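SsDNA binding protein (Aeropyrum pernix, PDB 4PSN) binds single-stranded DNA, probably holding it in a system of tunnels between the subunits of its assembly. Local coordinates at residues G164-K175 against F198-A209; V129-R140 against V213-K221. One frame throughout, in Å; residues are numbered along the deposited sequence.

Contact 1 (G164-K175 against F198-A209); sequences GAVVEPTPLLLK and FSEAQNVEKREA
Leu-173 and Gln-202 form an antiparallel hydrogen-bonded pair, with Leu-173 N to Gln-202 O and Gln-202 N to Leu-173 O both 2.8 Å. Two residues on, just past the strand, Val-204 N reaches Pro-171 O at 3.1 Å. This bond is nearly straight (171°), but its donor sits above the carbonyl plane. A water donates to the same Pro-171 O, accepts from Asn-203 ND2 and also bonds Thr-170 OG1. Strand 202-203 is the edge strand, within this chain, of a six-stranded antiparallel sheet, beside strand 172-180, the second strand of the hairpin 159-180. The Phe-198 ring lies against this hairpin. Leu-174 CB packs over one face as a CH-pi contact, 4.2 Å from the ring centroid. Val-166 CG1, anti to the carbonyl carbon (chi1 -61°), is thereby turned over the opposite face. Replacing Phe-198 with an alanine would probably open a gap between Val-166 and Leu-174 and leave both without their shared partner. On the other side of the sheet, in one of its two conformers, Leu-173 CD1 lies 3.4 Å from Ala-209 CA. Ala-209 CB meets Val-166 O at 3.4 Å. Lys-175 NZ forms a salt bridge with Glu-215 of the third subunit.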
loop_
_atom_site.group_PDB
_atom_site.type_symbol
_atom_site.label_atom_id
_atom_site.label_comp_id
_atom_site.label_asym_id
_atom_site.label_seq_id
_atom_site.Cartn_x
_atom_site.Cartn_y
_atom_site.Cartn_z
ATOM N N GLY C 164 -20.592 20.070 -15.745
ATOM C CA GLY C 164 -19.381 20.668 -15.220
ATOM C C GLY C 164 -18.796 19.832 -14.122
ATOM O O GLY C 164 -19.259 18.724 -13.874
ATOM N N ALA C 165 -17.774 20.368 -13.458
ATOM C CA ALA C 165 -17.057 19.613 -12.455
ATOM C C ALA C 165 -16.302 20.586 -11.557
ATOM O O ALA C 165 -15.907 21.647 -12.023
ATOM C CB ALA C 165 -16.057 18.676 -13.148
ATOM N N VAL C 166 -16.105 20.215 -10.286
ATOM C CA VAL C 166 -15.184 20.936 -9.395
ATOM C C VAL C 166 -14.314 19.916 -8.668
ATOM O O VAL C 166 -14.691 18.747 -8.513
ATOM C CB VAL C 166 -15.931 21.815 -8.352
ATOM C CG1 VAL C 166 -16.791 22.902 -9.047
ATOM C CG2 VAL C 166 -16.797 20.959 -7.465
ATOM N N VAL C 167 -13.145 20.346 -8.222
ATOM C CA VAL C 167 -12.242 19.453 -7.506
ATOM C C VAL C 167 -12.223 19.758 -6.008
ATOM O O VAL C 167 -11.802 18.925 -5.208
ATOM C CB VAL C 167 -10.808 19.538 -8.059
ATOM C CG1 VAL C 167 -10.794 19.178 -9.526
ATOM C CG2 VAL C 167 -10.231 20.938 -7.827
ATOM N N GLU C 168 -12.680 20.951 -5.636
ATOM C CA GLU C 168 -12.736 21.352 -4.225
ATOM C C GLU C 168 -14.085 21.998 -4.000
ATOM O O GLU C 168 -14.625 22.601 -4.922
ATOM C CB GLU C 168 -11.650 22.388 -3.904
ATOM C CG GLU C 168 -10.219 21.848 -3.953
ATOM C CD GLU C 168 -9.178 22.968 -3.892
ATOM O OE1 GLU C 168 -9.561 24.144 -3.661
ATOM O OE2 GLU C 168 -7.979 22.676 -4.077
ATOM N N PRO C 169 -14.622 21.923 -2.768
ATOM C CA PRO C 169 -13.992 21.348 -1.581
ATOM C C PRO C 169 -14.074 19.822 -1.547
ATOM O O PRO C 169 -13.559 19.221 -0.623
ATOM C CB PRO C 169 -14.801 21.949 -0.422
ATOM C CG PRO C 169 -16.177 22.208 -1.025
ATOM C CD PRO C 169 -15.892 22.608 -2.449
ATOM N N THR C 170 -14.726 19.225 -2.536
ATOM C CA THR C 170 -14.740 17.783 -2.706
ATOM C C THR C 170 -15.006 17.552 -4.196
ATOM O O THR C 170 -15.663 18.369 -4.830
ATOM C CB THR C 170 -15.819 17.115 -1.824
ATOM O OG1 THR C 170 -15.609 15.699 -1.794
ATOM C CG2 THR C 170 -17.236 17.431 -2.337
ATOM N N PRO C 171 -14.439 16.487 -4.775
ATOM C CA PRO C 171 -14.597 16.338 -6.229
ATOM C C PRO C 171 -16.034 15.974 -6.635
ATOM O O PRO C 171 -16.584 14.963 -6.173
ATOM C CB PRO C 171 -13.613 15.213 -6.582
ATOM C CG PRO C 171 -12.608 15.202 -5.433
ATOM C CD PRO C 171 -13.470 15.523 -4.220
ATOM N N LEU C 172 -16.615 16.803 -7.500
ATOM C CA LEU C 172 -18.018 16.673 -7.912
ATOM C C LEU C 172 -18.188 16.814 -9.410
ATOM O O LEU C 172 -17.573 17.669 -10.044
ATOM C CB LEU C 172 -18.885 17.740 -7.248
ATOM C CG LEU C 172 -18.970 17.701 -5.727
ATOM C CD1 LEU C 172 -19.641 18.970 -5.228
ATOM C CD2 LEU C 172 -19.748 16.465 -5.287
ATOM N N LEU C 173 -19.031 15.957 -9.972
ATOM C CA LEU C 173 -19.333 15.995 -11.386
ATOM C C LEU C 173 -20.815 16.281 -11.594
ATOM O O LEU C 173 -21.670 15.536 -11.128
ATOM C CB LEU C 173 -18.954 14.669 -12.041
ATOM C CG LEU C 173 -17.777 14.718 -13.009
ATOM C CD1 LEU C 173 -16.584 15.372 -12.361
ATOM C CD2 LEU C 173 -17.428 13.313 -13.493
ATOM N N LEU C 174 -21.111 17.381 -12.272
ATOM C CA LEU C 174 -22.485 17.688 -12.637
ATOM C C LEU C 174 -22.736 17.080 -14.015
ATOM O O LEU C 174 -22.152 17.521 -15.003
ATOM C CB LEU C 174 -22.702 19.203 -12.664
ATOM C CG LEU C 174 -24.084 19.702 -13.082
ATOM C CD1 LEU C 174 -25.109 19.395 -12.003
ATOM C CD2 LEU C 174 -24.039 21.202 -13.384
ATOM N N LYS C 175 -23.573 16.045 -14.061
ATOM C CA LYS C 175 -23.958 15.366 -15.302
ATOM C C LYS C 175 -24.882 16.241 -16.147
ATOM O O LYS C 175 -25.528 17.146 -15.619
ATOM C CB LYS C 175 -24.707 14.070 -14.986
ATOM C CG LYS C 175 -24.071 13.220 -13.905
ATOM C CD LYS C 175 -22.845 12.509 -14.433
ATOM C CE LYS C 175 -22.393 11.431 -13.473
ATOM N NZ LYS C 175 -21.703 10.340 -14.202
ATOM N N PHE C 198 -24.946 21.893 -8.079
ATOM C CA PHE C 198 -23.892 21.027 -7.570
ATOM C C PHE C 198 -24.266 20.302 -6.283
ATOM O O PHE C 198 -23.612 19.324 -5.914
ATOM C CB PHE C 198 -22.569 21.792 -7.410
ATOM C CG PHE C 198 -21.713 21.758 -8.653
ATOM C CD1 PHE C 198 -20.815 20.719 -8.858
ATOM C CD2 PHE C 198 -21.836 22.739 -9.626
ATOM C CE1 PHE C 198 -20.031 20.663 -10.001
ATOM C CE2 PHE C 198 -21.061 22.692 -10.796
ATOM C CZ PHE C 198 -20.157 21.650 -10.983
ATOM N N SER C 199 -25.314 20.769 -5.603
ATOM C CA SER C 199 -25.816 20.055 -4.422
ATOM C C SER C 199 -26.377 18.667 -4.779
ATOM O O SER C 199 -26.605 17.839 -3.910
ATOM C CB SER C 199 -26.887 20.883 -3.699
ATOM O OG SER C 199 -28.114 20.821 -4.403
ATOM N N GLU C 200 -26.614 18.422 -6.061
ATOM C CA GLU C 200 -27.089 17.112 -6.512
ATOM C C GLU C 200 -26.082 16.442 -7.445
ATOM O O GLU C 200 -26.380 15.434 -8.092
ATOM C CB GLU C 200 -28.433 17.252 -7.227
ATOM C CG GLU C 200 -29.565 17.687 -6.316
ATOM C CD GLU C 200 -30.913 17.677 -7.013
ATOM O OE1 GLU C 200 -31.058 18.355 -8.059
ATOM O OE2 GLU C 200 -31.824 16.982 -6.515
ATOM N N ALA C 201 -24.892 17.017 -7.525
ATOM C CA ALA C 201 -23.852 16.496 -8.404
ATOM C C ALA C 201 -23.330 15.146 -7.884
ATOM O O ALA C 201 -23.514 14.809 -6.720
ATOM C CB ALA C 201 -22.703 17.505 -8.493
ATOM N N GLN C 202 -22.637 14.403 -8.735
ATOM C CA GLN C 202 -22.095 13.104 -8.343
ATOM C C GLN C 202 -20.717 13.250 -7.667
ATOM O O GLN C 202 -19.859 13.982 -8.151
ATOM C CB GLN C 202 -21.972 12.219 -9.596
ATOM C CG GLN C 202 -21.464 10.818 -9.317
ATOM C CD GLN C 202 -21.252 9.986 -10.583
ATOM O OE1 GLN C 202 -20.604 10.420 -11.532
ATOM N NE2 GLN C 202 -21.802 8.780 -10.591
ATOM N N ASN C 203 -20.508 12.555 -6.554
ATOM C CA ASN C 203 -19.190 12.477 -5.926
ATOM C C ASN C 203 -18.279 11.520 -6.684
ATOM O O ASN C 203 -18.637 10.368 -6.897
ATOM C CB ASN C 203 -19.322 12.006 -4.488
ATOM C CG ASN C 203 -20.193 12.916 -3.665
ATOM O OD1 ASN C 203 -21.407 12.719 -3.573
ATOM N ND2 ASN C 203 -19.584 13.930 -3.074
ATOM N N VAL C 204 -17.114 12.000 -7.098
ATOM C CA VAL C 204 -16.205 11.192 -7.900
ATOM C C VAL C 204 -14.791 11.258 -7.340
ATOM O O VAL C 204 -14.519 11.987 -6.387
ATOM C CB VAL C 204 -16.179 11.681 -9.365
ATOM C CG1 VAL C 204 -17.557 11.491 -10.020
ATOM C CG2 VAL C 204 -15.752 13.133 -9.421
ATOM N N GLU C 205 -13.887 10.500 -7.932
ATOM C CA GLU C 205 -12.469 10.676 -7.616
ATOM C C GLU C 205 -11.935 11.949 -8.252
ATOM O O GLU C 205 -12.426 12.382 -9.299
ATOM C CB GLU C 205 -11.665 9.449 -8.055
ATOM C CG GLU C 205 -12.070 8.191 -7.296
ATOM C CD GLU C 205 -11.042 7.046 -7.374
ATOM O OE1 GLU C 205 -10.092 7.124 -8.181
ATOM O OE2 GLU C 205 -11.198 6.060 -6.615
ATOM N N LYS C 206 -10.937 12.549 -7.605
ATOM C CA LYS C 206 -10.398 13.833 -8.021
ATOM C C LYS C 206 -9.960 13.877 -9.497
ATOM O O LYS C 206 -10.243 14.846 -10.215
ATOM C CB LYS C 206 -9.234 14.232 -7.102
ATOM C CG LYS C 206 -8.796 15.681 -7.262
ATOM C CD LYS C 206 -7.542 15.977 -6.441
ATOM C CE LYS C 206 -7.393 17.469 -6.156
ATOM N NZ LYS C 206 -6.033 17.866 -5.681
ATOM N N ARG C 207 -9.266 12.838 -9.950
ATOM C CA ARG C 207 -8.830 12.778 -11.351
ATOM C C ARG C 207 -9.996 12.847 -12.356
ATOM O O ARG C 207 -9.848 13.399 -13.449
ATOM C CB ARG C 207 -7.983 11.520 -11.605
ATOM C CG ARG C 207 -7.316 11.473 -12.984
ATOM C CD ARG C 207 -6.334 10.287 -13.105
ATOM N NE ARG C 207 -5.154 10.463 -12.255
ATOM C CZ ARG C 207 -4.909 9.782 -11.135
ATOM N NH1 ARG C 207 -5.751 8.842 -10.716
ATOM N NH2 ARG C 207 -3.807 10.039 -10.436
ATOM N N GLU C 208 -11.149 12.293 -12.003
ATOM C CA GLU C 208 -12.267 12.311 -12.935
ATOM C C GLU C 208 -12.703 13.757 -13.115
ATOM O O GLU C 208 -12.987 14.195 -14.233
ATOM C CB GLU C 208 -13.444 11.481 -12.423
ATOM C CG GLU C 208 -13.092 10.032 -12.082
ATOM C CD GLU C 208 -14.319 9.232 -11.626
ATOM O OE1 GLU C 208 -14.366 8.800 -10.453
ATOM O OE2 GLU C 208 -15.238 9.043 -12.446
ATOM N N ALA C 209 -12.754 14.489 -12.001
ATOM C CA ALA C 209 -13.200 15.874 -12.032
ATOM C C ALA C 209 -12.166 16.694 -12.779
ATOM O O ALA C 209 -12.515 17.536 -13.581
ATOM C CB ALA C 209 -13.424 16.424 -10.608
HETATM O O HOH W 1 -16.863 14.084 -3.603
#

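Contact 2 (V129-R140 against V213-K221)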
loop_
_atom_site.group_PDB
_atom_site.type_symbol
_atom_site.label_atom_id
_atom_site.label_comp_id
_atom_site.label_asym_id
_atom_site.label_seq_id
_atom_site.Cartn_x
_atom_site.Cartn_y
_atom_site.Cartn_z
ATOM N N VAL C 129 -15.752 32.640 -18.915
ATOM C CA VAL C 129 -14.472 32.516 -19.601
ATOM C C VAL C 129 -14.596 32.892 -21.070
ATOM O O VAL C 129 -13.770 33.625 -21.604
ATOM C CB VAL C 129 -13.957 31.067 -19.564
ATOM C CG1 VAL C 129 -12.643 30.952 -20.346
ATOM C CG2 VAL C 129 -13.782 30.601 -18.144
ATOM N N GLY C 130 -15.613 32.359 -21.740
ATOM C CA GLY C 130 -15.771 32.598 -23.165
ATOM C C GLY C 130 -16.782 31.664 -23.802
ATOM O O GLY C 130 -17.489 30.940 -23.105
ATOM N N GLU C 131 -16.853 31.696 -25.130
ATOM C CA GLU C 131 -17.723 30.813 -25.893
ATOM C C GLU C 131 -16.905 29.855 -26.747
ATOM O O GLU C 131 -15.824 30.196 -27.226
ATOM C CB GLU C 131 -18.654 31.626 -26.790
ATOM C CG GLU C 131 -19.740 32.365 -26.029
ATOM C CD GLU C 131 -20.756 33.033 -26.950
ATOM O OE1 GLU C 131 -20.746 32.739 -28.169
ATOM O OE2 GLU C 131 -21.563 33.850 -26.447
ATOM N N THR C 132 -17.425 28.651 -26.934
ATOM C CA THR C 132 -16.792 27.682 -27.817
ATOM C C THR C 132 -17.170 27.975 -29.258
ATOM O O THR C 132 -18.051 28.791 -29.534
ATOM C CB THR C 132 -17.284 26.277 -27.531
ATOM O OG1 THR C 132 -18.653 26.187 -27.955
ATOM C CG2 THR C 132 -17.139 25.947 -26.043
ATOM N N ASP C 133 -16.531 27.271 -30.184
ATOM C CA ASP C 133 -16.771 27.508 -31.600
ATOM C C ASP C 133 -18.238 27.284 -31.969
ATOM O O ASP C 133 -18.753 27.918 -32.882
ATOM C CB ASP C 133 -15.858 26.624 -32.460
ATOM C CG ASP C 133 -14.375 26.825 -32.152
ATOM O OD1 ASP C 133 -13.553 26.727 -33.088
ATOM O OD2 ASP C 133 -14.024 27.068 -30.976
ATOM N N VAL C 134 -18.908 26.376 -31.270
ATOM C CA VAL C 134 -20.300 26.084 -31.594
ATOM C C VAL C 134 -21.271 26.873 -30.719
ATOM O O VAL C 134 -22.470 26.620 -30.737
ATOM C CB VAL C 134 -20.591 24.574 -31.507
ATOM C CG1 VAL C 134 -19.708 23.821 -32.485
ATOM C CG2 VAL C 134 -20.345 24.064 -30.101
ATOM N N GLY C 135 -20.742 27.820 -29.943
ATOM C CA GLY C 135 -21.570 28.697 -29.128
ATOM C C GLY C 135 -21.993 28.231 -27.733
ATOM O O GLY C 135 -22.934 28.790 -27.166
ATOM N N ASP C 136 -21.327 27.219 -27.176
ATOM C CA ASP C 136 -21.539 26.893 -25.768
ATOM C C ASP C 136 -20.890 28.012 -24.962
ATOM O O ASP C 136 -19.935 28.629 -25.422
ATOM C CB ASP C 136 -20.857 25.575 -25.353
ATOM C CG ASP C 136 -21.105 24.435 -26.322
ATOM O OD1 ASP C 136 -22.114 23.722 -26.168
ATOM O OD2 ASP C 136 -20.262 24.226 -27.215
ATOM N N VAL C 137 -21.377 28.247 -23.749
ATOM C CA VAL C 137 -20.765 29.234 -22.863
ATOM C C VAL C 137 -20.001 28.530 -21.735
ATOM O O VAL C 137 -20.535 27.638 -21.077
ATOM C CB VAL C 137 -21.816 30.176 -22.263
ATOM C CG1 VAL C 137 -21.122 31.338 -21.525
ATOM C CG2 VAL C 137 -22.718 30.696 -23.365
ATOM N N VAL C 138 -18.758 28.941 -21.511
ATOM C CA VAL C 138 -17.907 28.321 -20.499
ATOM C C VAL C 138 -17.631 29.262 -19.328
ATOM O O VAL C 138 -17.268 30.422 -19.528
ATOM C CB VAL C 138 -16.574 27.831 -21.107
ATOM C CG1 VAL C 138 -15.587 27.418 -20.013
ATOM C CG2 VAL C 138 -16.839 26.670 -22.059
ATOM N N TYR C 139 -17.824 28.749 -18.117
ATOM C CA TYR C 139 -17.589 29.504 -16.892
ATOM C C TYR C 139 -16.556 28.794 -16.054
ATOM O O TYR C 139 -16.546 27.560 -15.972
ATOM C CB TYR C 139 -18.870 29.607 -16.046
ATOM C CG TYR C 139 -19.988 30.311 -16.735
ATOM C CD1 TYR C 139 -20.245 31.662 -16.501
ATOM C CD2 TYR C 139 -20.786 29.633 -17.630
ATOM C CE1 TYR C 139 -21.274 32.312 -17.143
ATOM C CE2 TYR C 139 -21.803 30.262 -18.267
ATOM C CZ TYR C 139 -22.044 31.603 -18.032
ATOM O OH TYR C 139 -23.079 32.214 -18.690
ATOM N N ARG C 140 -15.681 29.573 -15.428
ATOM C CA ARG C 140 -14.874 29.052 -14.335
ATOM C C ARG C 140 -15.701 29.014 -13.049
ATOM O O ARG C 140 -16.503 29.916 -12.785
ATOM C CB ARG C 140 -13.648 29.938 -14.094
ATOM C CG ARG C 140 -12.504 29.739 -15.082
ATOM C CD ARG C 140 -11.244 30.463 -14.592
ATOM N NE ARG C 140 -11.582 31.687 -13.863
ATOM C CZ ARG C 140 -11.678 32.895 -14.418
ATOM N NH1 ARG C 140 -11.450 33.053 -15.717
ATOM N NH2 ARG C 140 -12.002 33.954 -13.672
ATOM N N VAL C 213 -12.893 19.199 -16.110
ATOM C CA VAL C 213 -12.546 20.618 -16.054
ATOM C C VAL C 213 -11.626 20.980 -17.218
ATOM O O VAL C 213 -11.870 21.945 -17.943
ATOM C CB VAL C 213 -11.889 20.970 -14.695
ATOM C CG1 VAL C 213 -11.358 22.419 -14.672
ATOM C CG2 VAL C 213 -12.872 20.737 -13.570
ATOM N N ASN C 214 -10.570 20.198 -17.412
ATOM C CA ASN C 214 -9.635 20.462 -18.507
ATOM C C ASN C 214 -10.259 20.358 -19.893
ATOM O O ASN C 214 -9.971 21.171 -20.766
ATOM C CB ASN C 214 -8.409 19.544 -18.416
ATOM C CG ASN C 214 -7.439 19.986 -17.335
ATOM O OD1 ASN C 214 -7.436 21.153 -16.926
ATOM N ND2 ASN C 214 -6.607 19.058 -16.867
ATOM N N GLU C 215 -11.107 19.358 -20.095
ATOM C CA GLU C 215 -11.741 19.193 -21.393
ATOM C C GLU C 215 -12.680 20.366 -21.664
ATOM O O GLU C 215 -12.813 20.813 -22.799
ATOM C CB GLU C 215 -12.525 17.888 -21.494
ATOM C CG GLU C 215 -13.223 17.758 -22.849
ATOM C CD GLU C 215 -14.057 16.492 -23.003
ATOM O OE1 GLU C 215 -14.063 15.656 -22.070
ATOM O OE2 GLU C 215 -14.710 16.339 -24.066
ATOM N N ILE C 216 -13.342 20.852 -20.622
ATOM C CA ILE C 216 -14.216 22.011 -20.792
ATOM C C ILE C 216 -13.395 23.265 -21.050
ATOM O O ILE C 216 -13.686 24.031 -21.949
ATOM C CB ILE C 216 -15.096 22.247 -19.551
ATOM C CG1 ILE C 216 -16.166 21.162 -19.438
ATOM C CG2 ILE C 216 -15.711 23.649 -19.612
ATOM C CD1 ILE C 216 -17.037 21.305 -18.178
ATOM N N LEU C 217 -12.365 23.504 -20.254
ATOM C CA LEU C 217 -11.565 24.697 -20.495
ATOM C C LEU C 217 -10.869 24.690 -21.871
ATOM O O LEU C 217 -10.694 25.740 -22.485
ATOM C CB LEU C 217 -10.562 24.932 -19.355
ATOM C CG LEU C 217 -11.211 25.300 -18.019
ATOM C CD1 LEU C 217 -10.171 25.368 -16.923
ATOM C CD2 LEU C 217 -12.010 26.632 -18.122
ATOM N N SER C 218 -10.489 23.510 -22.355
ATOM C CA SER C 218 -9.814 23.405 -23.650
ATOM C C SER C 218 -10.721 23.805 -24.820
ATOM O O SER C 218 -10.236 24.155 -25.893
ATOM C CB SER C 218 -9.254 21.990 -23.875
ATOM O OG SER C 218 -10.290 21.075 -24.184
ATOM N N LEU C 219 -12.033 23.757 -24.617
ATOM C CA LEU C 219 -12.967 24.100 -25.688
ATOM C C LEU C 219 -13.068 25.595 -25.907
ATOM O O LEU C 219 -13.606 26.036 -26.917
ATOM C CB LEU C 219 -14.362 23.553 -25.392
ATOM C CG LEU C 219 -14.415 22.039 -25.340
ATOM C CD1 LEU C 219 -15.799 21.559 -24.910
ATOM C CD2 LEU C 219 -14.053 21.518 -26.718
ATOM N N VAL C 220 -12.564 26.386 -24.966
ATOM C CA VAL C 220 -12.785 27.822 -25.059
ATOM C C VAL C 220 -11.968 28.457 -26.174
ATOM O O VAL C 220 -10.767 28.200 -26.297
ATOM C CB VAL C 220 -12.478 28.546 -23.756
ATOM C CG1 VAL C 220 -12.780 30.015 -23.916
ATOM C CG2 VAL C 220 -13.284 27.957 -22.622
ATOM N N LYS C 221 -12.657 29.274 -26.973
ATOM C CA LYS C 221 -12.091 30.108 -28.042
ATOM C C LYS C 221 -12.813 29.877 -29.368
ATOM O O LYS C 221 -13.811 30.538 -29.670
ATOM C CB LYS C 221 -10.579 29.916 -28.211
ATOM C CG LYS C 221 -9.768 31.161 -27.877
ATOM C CD LYS C 221 -8.398 31.136 -28.540
ATOM C CE LYS C 221 -8.524 30.991 -30.051
ATOM N NZ LYS C 221 -9.360 32.070 -30.650
HETATM O O HOH W 2 -14.591 25.026 -29.321
#
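A beta hairpin, strands 125-131 and 137-143, receives the C-terminal end of helix 206-218 and the residues after it. Among the apolar side chains, Val-220 and Val-138 come closest, CG2 of Val-220 lying 3.5 Å from CG1 of Val-138. Val-220 CG1 stands anti to the backbone N (chi1 -178°) and faces mainly Val-129, with CG1 to CG1 at 3.7 Å, and Gly-130, while CG2 turns mainly to Val-138. Val-129 and Gly-130 both face Val-138, the pairing of a classic beta bulge. Val-138 CG1 also touches Ile-216 CG2 at 3.8 Å and Leu-217 CD2 at 4.1 Å, so one methyl meets three side chains. Gly-130 CA passes 4.0 Å from Val-220 CG1. Nearer the turn, Thr-132 and Leu-219 lie alongside each other, with Thr-132 CG2 against Leu-219 CB. A water donates to both Asp-133 OD2 and Leu-219 O, bridging the Thr-132 to Gly-135 turn to the backbone of Leu-219. Lys-221 N gives a weak hydrogen bond to Glu-131 O at 3.3 Å. Leu-219 also packs on Arg-176 of the third subunit. Strand 137-140 and helix 213-218 have axes 9.1 Å apart, with 128° between their N-to-C directions: a helix packed across an antiparallel sheet face by aliphatic side chains.

From the N terminus, the chain first builds a separate three-stranded sheet with its helices. It then passes through helix 100-113 and enters the six-stranded sheet. The hairpin of contact 2 comes first. Strand 146-155 follows, then the hairpin of strands 159-166 and 172-180, whose turn and flanks are segment 164-175 of contact 1. Helix 186-198 leads to segment 198-209, which closes the loop of contact 1. Helix 206-218 continues to segment 213-221 and closes the longer loop of contact 2, so contact 1 is nested inside contact 2. That helix is common to both: its start meets one hairpin and its end another. The contacts touch where Gly-164 and Ala-165 pack on Ile-216 and Val-213. Both also reach the third subunit.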